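Local coordinates for 14-3-3 protein (Cryptosporidium parvum, PDB 3EFZ) that probably binds phosphoserine-containing partner proteins in an amphipathic groove, as 14-3-3 proteins do in cell regulation and signalling, at residues 146-157 against 198-209. Numbering follows the deposited sequence.
Sequences KLKGDLMRYKAE and TILNYTILKYDL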
ATOM      1  N   LYS B 146      10.166 -17.891  -0.190  1.00 36.10           N
ATOM      2  CA  LYS B 146       8.705 -17.959  -0.181  1.00 36.26           C
ATOM      3  C   LYS B 146       8.097 -16.701  -0.836  1.00 36.75           C
ATOM      4  O   LYS B 146       7.154 -16.794  -1.635  1.00 36.49           O
ATOM      5  CB  LYS B 146       8.148 -18.119   1.243  1.00 35.18           C
ATOM      6  CG  LYS B 146       6.698 -17.697   1.314  1.00 35.62           C
ATOM      7  CD  LYS B 146       6.134 -17.568   2.693  1.00 35.97           C
ATOM      8  CE  LYS B 146       4.730 -16.997   2.611  1.00 36.78           C
ATOM      9  NZ  LYS B 146       4.719 -15.528   2.486  1.00 37.01           N
ATOM     10  N   LEU B 147       8.658 -15.544  -0.476  1.00 36.39           N
ATOM     11  CA  LEU B 147       8.271 -14.249  -0.997  1.00 37.44           C
ATOM     12  C   LEU B 147       8.391 -14.179  -2.524  1.00 37.01           C
ATOM     13  O   LEU B 147       7.492 -13.671  -3.197  1.00 37.45           O
ATOM     14  CB  LEU B 147       9.161 -13.193  -0.344  1.00 37.70           C
ATOM     15  CG  LEU B 147       8.746 -11.739  -0.354  1.00 40.57           C
ATOM     16  CD1 LEU B 147       9.283 -11.012   0.890  1.00 40.80           C
ATOM     17  CD2 LEU B 147       9.228 -11.080  -1.666  1.00 41.64           C
ATOM     18  N   LYS B 148       9.494 -14.694  -3.064  1.00 36.73           N
ATOM     19  CA  LYS B 148       9.639 -14.837  -4.520  1.00 36.13           C
ATOM     20  C   LYS B 148       8.576 -15.775  -5.096  1.00 35.52           C
ATOM     21  O   LYS B 148       8.092 -15.551  -6.204  1.00 36.15           O
ATOM     22  CB  LYS B 148      11.033 -15.333  -4.899  1.00 35.47           C
ATOM     23  CG  LYS B 148      12.177 -14.367  -4.577  1.00 36.41           C
ATOM     24  CD  LYS B 148      13.423 -14.715  -5.354  1.00 35.32           C
ATOM     25  CE  LYS B 148      14.087 -16.025  -4.864  1.00 37.95           C
ATOM     26  NZ  LYS B 148      15.202 -16.458  -5.758  1.00 37.29           N
ATOM     27  N   GLY B 149       8.247 -16.831  -4.351  1.00 34.85           N
ATOM     28  CA  GLY B 149       7.149 -17.731  -4.681  1.00 34.26           C
ATOM     29  C   GLY B 149       5.824 -17.019  -4.798  1.00 34.52           C
ATOM     30  O   GLY B 149       5.131 -17.191  -5.810  1.00 34.66           O
ATOM     31  N   ASP B 150       5.493 -16.200  -3.786  1.00 34.99           N
ATOM     32  CA  ASP B 150       4.322 -15.314  -3.809  1.00 35.07           C
ATOM     33  C   ASP B 150       4.297 -14.373  -5.010  1.00 35.54           C
ATOM     34  O   ASP B 150       3.270 -14.257  -5.677  1.00 35.99           O
ATOM     35  CB  ASP B 150       4.204 -14.469  -2.521  1.00 35.77           C
ATOM     36  CG  ASP B 150       4.041 -15.310  -1.265  1.00 35.97           C
ATOM     37  OD1 ASP B 150       3.580 -16.463  -1.318  1.00 35.85           O
ATOM     38  OD2 ASP B 150       4.370 -14.793  -0.203  1.00 37.06           O
ATOM     39  N   LEU B 151       5.404 -13.681  -5.264  1.00 36.02           N
ATOM     40  CA  LEU B 151       5.513 -12.766  -6.409  1.00 36.38           C
ATOM     41  C   LEU B 151       5.400 -13.455  -7.773  1.00 36.27           C
ATOM     42  O   LEU B 151       4.818 -12.900  -8.691  1.00 36.34           O
ATOM     43  CB  LEU B 151       6.807 -11.942  -6.353  1.00 36.32           C
ATOM     44  CG  LEU B 151       7.005 -10.940  -5.207  1.00 37.31           C
ATOM     45  CD1 LEU B 151       8.368 -10.345  -5.337  1.00 38.07           C
ATOM     46  CD2 LEU B 151       5.933  -9.841  -5.166  1.00 36.63           C
ATOM     47  N   MET B 152       5.960 -14.648  -7.907  1.00 36.21           N
ATOM     48  CA  MET B 152       5.717 -15.458  -9.098  1.00 36.89           C
ATOM     49  C   MET B 152       4.232 -15.842  -9.289  1.00 36.57           C
ATOM     50  O   MET B 152       3.709 -15.838 -10.414  1.00 35.50           O
ATOM     51  CB  MET B 152       6.602 -16.711  -9.083  1.00 37.38           C
ATOM     52  CG  MET B 152       8.038 -16.436  -9.472  1.00 38.47           C
ATOM     53  SD  MET B 152       8.172 -15.668 -11.097  1.00 42.77           S
ATOM     54  CE  MET B 152       9.433 -14.477 -10.718  1.00 41.42           C
ATOM     55  N   ARG B 153       3.577 -16.188  -8.177  1.00 37.16           N
ATOM     56  CA  ARG B 153       2.133 -16.505  -8.147  1.00 37.04           C
ATOM     57  C   ARG B 153       1.321 -15.301  -8.611  1.00 36.96           C
ATOM     58  O   ARG B 153       0.333 -15.457  -9.343  1.00 36.47           O
ATOM     59  CB  ARG B 153       1.693 -16.967  -6.737  1.00 36.78           C
ATOM     60  CG  ARG B 153       0.175 -17.160  -6.522  1.00 37.16           C
ATOM     61  CD  ARG B 153      -0.139 -18.016  -5.262  1.00 37.68           C
ATOM     62  NE  ARG B 153       0.424 -17.430  -4.029  1.00 37.03           N
ATOM     63  CZ  ARG B 153      -0.183 -16.500  -3.297  1.00 37.05           C
ATOM     64  NH1 ARG B 153      -1.393 -16.056  -3.640  1.00 36.44           N
ATOM     65  NH2 ARG B 153       0.417 -16.010  -2.212  1.00 37.68           N
ATOM     66  N   TYR B 154       1.748 -14.102  -8.203  1.00 36.65           N
ATOM     67  CA  TYR B 154       1.082 -12.874  -8.642  1.00 36.56           C
ATOM     68  C   TYR B 154       1.214 -12.651 -10.144  1.00 36.41           C
ATOM     69  O   TYR B 154       0.262 -12.208 -10.776  1.00 36.29           O
ATOM     70  CB  TYR B 154       1.626 -11.643  -7.914  1.00 36.88           C
ATOM     71  CG  TYR B 154       1.415 -11.592  -6.405  1.00 37.87           C
ATOM     72  CD1 TYR B 154       0.572 -12.491  -5.727  1.00 36.75           C
ATOM     73  CD2 TYR B 154       2.050 -10.600  -5.659  1.00 39.47           C
ATOM     74  CE1 TYR B 154       0.398 -12.400  -4.348  1.00 37.67           C
ATOM     75  CE2 TYR B 154       1.873 -10.487  -4.292  1.00 39.70           C
ATOM     76  CZ  TYR B 154       1.066 -11.385  -3.642  1.00 40.02           C
ATOM     77  OH  TYR B 154       0.938 -11.204  -2.285  1.00 42.13           O
ATOM     78  N   LYS B 155       2.394 -12.934 -10.703  1.00 36.42           N
ATOM     79  CA  LYS B 155       2.651 -12.717 -12.141  1.00 36.47           C
ATOM     80  C   LYS B 155       1.785 -13.693 -12.922  1.00 36.02           C
ATOM     81  O   LYS B 155       1.209 -13.337 -13.948  1.00 36.42           O
ATOM     82  CB  LYS B 155       4.133 -12.936 -12.517  1.00 36.31           C
ATOM     83  CG  LYS B 155       5.162 -11.997 -11.885  1.00 37.04           C
ATOM     84  CD  LYS B 155       6.523 -12.163 -12.576  1.00 37.06           C
ATOM     85  CE  LYS B 155       7.601 -11.354 -11.888  1.00 41.18           C
ATOM     86  NZ  LYS B 155       8.919 -11.354 -12.633  1.00 42.80           N
ATOM     87  N   ALA B 156       1.712 -14.919 -12.405  1.00 35.61           N
ATOM     88  CA  ALA B 156       0.912 -16.016 -12.945  1.00 35.08           C
ATOM     89  C   ALA B 156      -0.587 -15.704 -13.024  1.00 34.70           C
ATOM     90  O   ALA B 156      -1.275 -16.247 -13.875  1.00 35.15           O
ATOM     91  CB  ALA B 156       1.141 -17.283 -12.106  1.00 34.53           C
ATOM     92  N   GLU B 157      -1.090 -14.860 -12.120  1.00 34.77           N
ATOM     93  CA  GLU B 157      -2.490 -14.415 -12.130  1.00 34.50           C
ATOM     94  C   GLU B 157      -2.751 -13.398 -13.243  1.00 34.46           C
ATOM     95  O   GLU B 157      -3.908 -13.169 -13.647  1.00 34.96           O
ATOM     96  CB  GLU B 157      -2.873 -13.784 -10.781  1.00 34.55           C
ATOM     97  CG  GLU B 157      -2.730 -14.680  -9.572  1.00 34.46           C
ATOM     98  CD  GLU B 157      -3.017 -13.941  -8.255  1.00 35.40           C
ATOM     99  OE1 GLU B 157      -2.845 -12.703  -8.208  1.00 34.04           O
ATOM    100  OE2 GLU B 157      -3.412 -14.591  -7.267  1.00 33.57           O
ATOM    101  N   THR B 198       4.047 -20.860   4.526  1.00 34.05           N
ATOM    102  CA  THR B 198       4.558 -21.356   3.262  1.00 33.85           C
ATOM    103  C   THR B 198       3.657 -22.440   2.682  1.00 34.49           C
ATOM    104  O   THR B 198       3.349 -22.412   1.492  1.00 34.99           O
ATOM    105  CB  THR B 198       6.027 -21.826   3.387  1.00 34.67           C
ATOM    106  OG1 THR B 198       6.777 -20.832   4.115  1.00 33.80           O
ATOM    107  CG2 THR B 198       6.649 -22.008   1.998  1.00 33.02           C
ATOM    108  N   ILE B 199       3.245 -23.382   3.534  1.00 34.34           N
ATOM    109  CA  ILE B 199       2.239 -24.392   3.201  1.00 34.56           C
ATOM    110  C   ILE B 199       0.972 -23.749   2.631  1.00 35.02           C
ATOM    111  O   ILE B 199       0.445 -24.209   1.612  1.00 35.68           O
ATOM    112  CB  ILE B 199       1.886 -25.270   4.455  1.00 34.09           C
ATOM    113  CG1 ILE B 199       3.119 -26.048   4.960  1.00 34.39           C
ATOM    114  CG2 ILE B 199       0.657 -26.197   4.193  1.00 33.42           C
ATOM    115  CD1 ILE B 199       3.486 -27.311   4.143  1.00 35.30           C
ATOM    116  N   LEU B 200       0.497 -22.692   3.293  1.00 35.67           N
ATOM    117  CA  LEU B 200      -0.750 -22.019   2.932  1.00 36.25           C
ATOM    118  C   LEU B 200      -0.696 -21.374   1.556  1.00 36.64           C
ATOM    119  O   LEU B 200      -1.635 -21.525   0.776  1.00 36.75           O
ATOM    120  CB  LEU B 200      -1.162 -20.968   3.982  1.00 35.95           C
ATOM    121  CG  LEU B 200      -2.417 -20.118   3.657  1.00 36.65           C
ATOM    122  CD1 LEU B 200      -3.707 -20.948   3.650  1.00 34.85           C
ATOM    123  CD2 LEU B 200      -2.571 -18.907   4.589  1.00 36.91           C
ATOM    124  N   ASN B 201       0.387 -20.650   1.265  1.00 37.14           N
ATOM    125  CA  ASN B 201       0.550 -20.028  -0.042  1.00 37.72           C
ATOM    126  C   ASN B 201       0.727 -21.043  -1.184  1.00 37.91           C
ATOM    127  O   ASN B 201       0.186 -20.848  -2.286  1.00 38.52           O
ATOM    128  CB  ASN B 201       1.662 -18.983   0.010  1.00 38.05           C
ATOM    129  CG  ASN B 201       1.230 -17.722   0.761  1.00 37.89           C
ATOM    130  OD1 ASN B 201       0.252 -17.732   1.504  1.00 37.57           O
ATOM    131  ND2 ASN B 201       1.966 -16.649   0.583  1.00 40.60           N
ATOM    132  N   TYR B 202       1.443 -22.128  -0.899  1.00 37.55           N
ATOM    133  CA  TYR B 202       1.590 -23.244  -1.843  1.00 38.40           C
ATOM    134  C   TYR B 202       0.249 -23.920  -2.066  1.00 38.26           C
ATOM    135  O   TYR B 202      -0.080 -24.254  -3.196  1.00 38.58           O
ATOM    136  CB  TYR B 202       2.632 -24.254  -1.338  1.00 38.25           C
ATOM    137  CG  TYR B 202       3.141 -25.282  -2.352  1.00 38.75           C
ATOM    138  CD1 TYR B 202       2.886 -25.157  -3.722  1.00 38.34           C
ATOM    139  CD2 TYR B 202       3.913 -26.354  -1.931  1.00 37.32           C
ATOM    140  CE1 TYR B 202       3.364 -26.089  -4.636  1.00 37.52           C
ATOM    141  CE2 TYR B 202       4.399 -27.296  -2.838  1.00 39.93           C
ATOM    142  CZ  TYR B 202       4.119 -27.152  -4.191  1.00 38.89           C
ATOM    143  OH  TYR B 202       4.606 -28.082  -5.088  1.00 39.83           O
ATOM    144  N   THR B 203      -0.511 -24.122  -0.984  1.00 38.20           N
ATOM    145  CA  THR B 203      -1.883 -24.629  -1.061  1.00 38.25           C
ATOM    146  C   THR B 203      -2.754 -23.735  -1.949  1.00 37.79           C
ATOM    147  O   THR B 203      -3.513 -24.253  -2.760  1.00 37.97           O
ATOM    148  CB  THR B 203      -2.530 -24.778   0.338  1.00 38.30           C
ATOM    149  OG1 THR B 203      -1.812 -25.762   1.095  1.00 39.43           O
ATOM    150  CG2 THR B 203      -3.982 -25.202   0.231  1.00 39.24           C
ATOM    151  N   ILE B 204      -2.612 -22.413  -1.815  1.00 37.03           N
ATOM    152  CA  ILE B 204      -3.330 -21.448  -2.663  1.00 36.98           C
ATOM    153  C   ILE B 204      -2.961 -21.597  -4.153  1.00 36.60           C
ATOM    154  O   ILE B 204      -3.857 -21.586  -5.033  1.00 36.08           O
ATOM    155  CB  ILE B 204      -3.129 -19.989  -2.174  1.00 37.65           C
ATOM    156  CG1 ILE B 204      -3.750 -19.791  -0.787  1.00 37.03           C
ATOM    157  CG2 ILE B 204      -3.723 -18.991  -3.170  1.00 38.28           C
ATOM    158  CD1 ILE B 204      -3.323 -18.489  -0.099  1.00 37.64           C
ATOM    159  N   LEU B 205      -1.664 -21.771  -4.427  1.00 35.54           N
ATOM    160  CA  LEU B 205      -1.176 -22.003  -5.786  1.00 35.32           C
ATOM    161  C   LEU B 205      -1.784 -23.260  -6.390  1.00 35.48           C
ATOM    162  O   LEU B 205      -2.214 -23.237  -7.551  1.00 35.47           O
ATOM    163  CB  LEU B 205       0.354 -22.113  -5.815  1.00 35.54           C
ATOM    164  CG  LEU B 205       1.077 -22.270  -7.159  1.00 35.72           C
ATOM    165  CD1 LEU B 205       1.046 -20.959  -7.977  1.00 34.67           C
ATOM    166  CD2 LEU B 205       2.525 -22.717  -6.914  1.00 35.26           C
ATOM    167  N   LYS B 206      -1.819 -24.335  -5.599  1.00 34.58           N
ATOM    168  CA  LYS B 206      -2.390 -25.614  -6.013  1.00 35.05           C
ATOM    169  C   LYS B 206      -3.887 -25.518  -6.281  1.00 35.24           C
ATOM    170  O   LYS B 206      -4.379 -26.033  -7.292  1.00 35.77           O
ATOM    171  CB  LYS B 206      -2.154 -26.698  -4.947  1.00 34.87           C
ATOM    172  CG  LYS B 206      -0.711 -27.153  -4.772  1.00 35.07           C
ATOM    173  CD  LYS B 206      -0.605 -28.040  -3.536  1.00 35.22           C
ATOM    174  CE  LYS B 206       0.841 -28.384  -3.221  1.00 36.64           C
ATOM    175  NZ  LYS B 206       1.384 -29.503  -4.030  1.00 36.78           N
ATOM    176  N   TYR B 207      -4.600 -24.880  -5.357  1.00 35.08           N
ATOM    177  CA  TYR B 207      -6.036 -24.722  -5.461  1.00 35.48           C
ATOM    178  C   TYR B 207      -6.402 -23.896  -6.688  1.00 35.42           C
ATOM    179  O   TYR B 207      -7.121 -24.372  -7.556  1.00 35.23           O
ATOM    180  CB  TYR B 207      -6.614 -24.103  -4.176  1.00 35.56           C
ATOM    181  CG  TYR B 207      -8.135 -24.024  -4.130  1.00 35.97           C
ATOM    182  CD1 TYR B 207      -8.880 -24.930  -3.370  1.00 35.63           C
ATOM    183  CD2 TYR B 207      -8.826 -23.033  -4.840  1.00 35.31           C
ATOM    184  CE1 TYR B 207     -10.279 -24.847  -3.320  1.00 36.79           C
ATOM    185  CE2 TYR B 207     -10.210 -22.949  -4.805  1.00 36.78           C
ATOM    186  CZ  TYR B 207     -10.934 -23.855  -4.044  1.00 36.85           C
ATOM    187  OH  TYR B 207     -12.308 -23.760  -4.018  1.00 37.35           O
ATOM    188  N   ASP B 208      -5.896 -22.671  -6.763  1.00 35.71           N
ATOM    189  CA  ASP B 208      -6.317 -21.756  -7.815  1.00 36.71           C
ATOM    190  C   ASP B 208      -5.555 -22.019  -9.123  1.00 36.74           C
ATOM    191  O   ASP B 208      -6.063 -22.749 -10.000  1.00 37.09           O
ATOM    192  CB  ASP B 208      -6.208 -20.297  -7.347  1.00 36.85           C
ATOM    193  CG  ASP B 208      -6.941 -19.330  -8.259  1.00 39.72           C
ATOM    194  OD1 ASP B 208      -7.464 -19.774  -9.311  1.00 41.42           O
ATOM    195  OD2 ASP B 208      -6.993 -18.117  -7.927  1.00 43.10           O
ATOM    196  N   LEU B 209      -4.336 -21.480  -9.220  1.00 35.95           N
ATOM    197  CA  LEU B 209      -3.529 -21.512 -10.442  1.00 35.81           C
ATOM    198  C   LEU B 209      -3.279 -22.894 -11.059  1.00 35.97           C
ATOM    199  O   LEU B 209      -3.287 -23.036 -12.278  1.00 35.63           O
ATOM    200  CB  LEU B 209      -2.186 -20.798 -10.232  1.00 35.58           C
ATOM    201  CG  LEU B 209      -2.071 -19.268 -10.289  1.00 34.80           C
ATOM    202  CD1 LEU B 209      -2.867 -18.684 -11.456  1.00 32.88           C
ATOM    203  CD2 LEU B 209      -2.452 -18.616  -8.965  1.00 35.50           C
TER
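In the probable phosphoserine-binding groove, Asn201 of helix 193-207 reaches across to Asp150 of helix 138-158. Its ND2 gives Asp150 OD1 a hydrogen bond (158° at the hydrogen) whose modelled length, 2.5 Å, is unusually short and so doubtful; OD1 lies near the amide plane but is met from above the carboxylate plane. The same OD1 takes a weak salt-bridge bond from Arg153 NH2 at the guanidinium edge (3.3 Å), which sets NH2 beside Asn201 ND2 as a second donor, and a hydrogen bond from Tyr175 OH, while OD2 receives Lys146 NZ at 2.8 Å through its syn lone pair. The carboxylate is thus gripped by donors from three helices, which would probably stabilise its negative charge. Arg153, one of two arginines that probably contact the phosphoserine, bends at chi3 (58°), turning the guanidinium back along the helix toward Asp150; NE bonds to Tyr175 OH, and NH1 lies 3.8 Å from Ile204 CG2. Toward the C-terminal ends of the two segments, Leu209 sets CD2 against Arg153 CG (3.9 Å) and Glu157 CG, and CG against Ala156 CB (4.2 Å). Glu157 in turn salt-bridges Arg79, the second of these arginines. The axes of segments 146-157 and 198-207 run nearly parallel, 21° apart and 10.6 Å at closest approach. Paired arginines held by acidic neighbours, with an asparagine from the next groove helix beside them, are characteristic of the 14-3-3 phosphopeptide pocket.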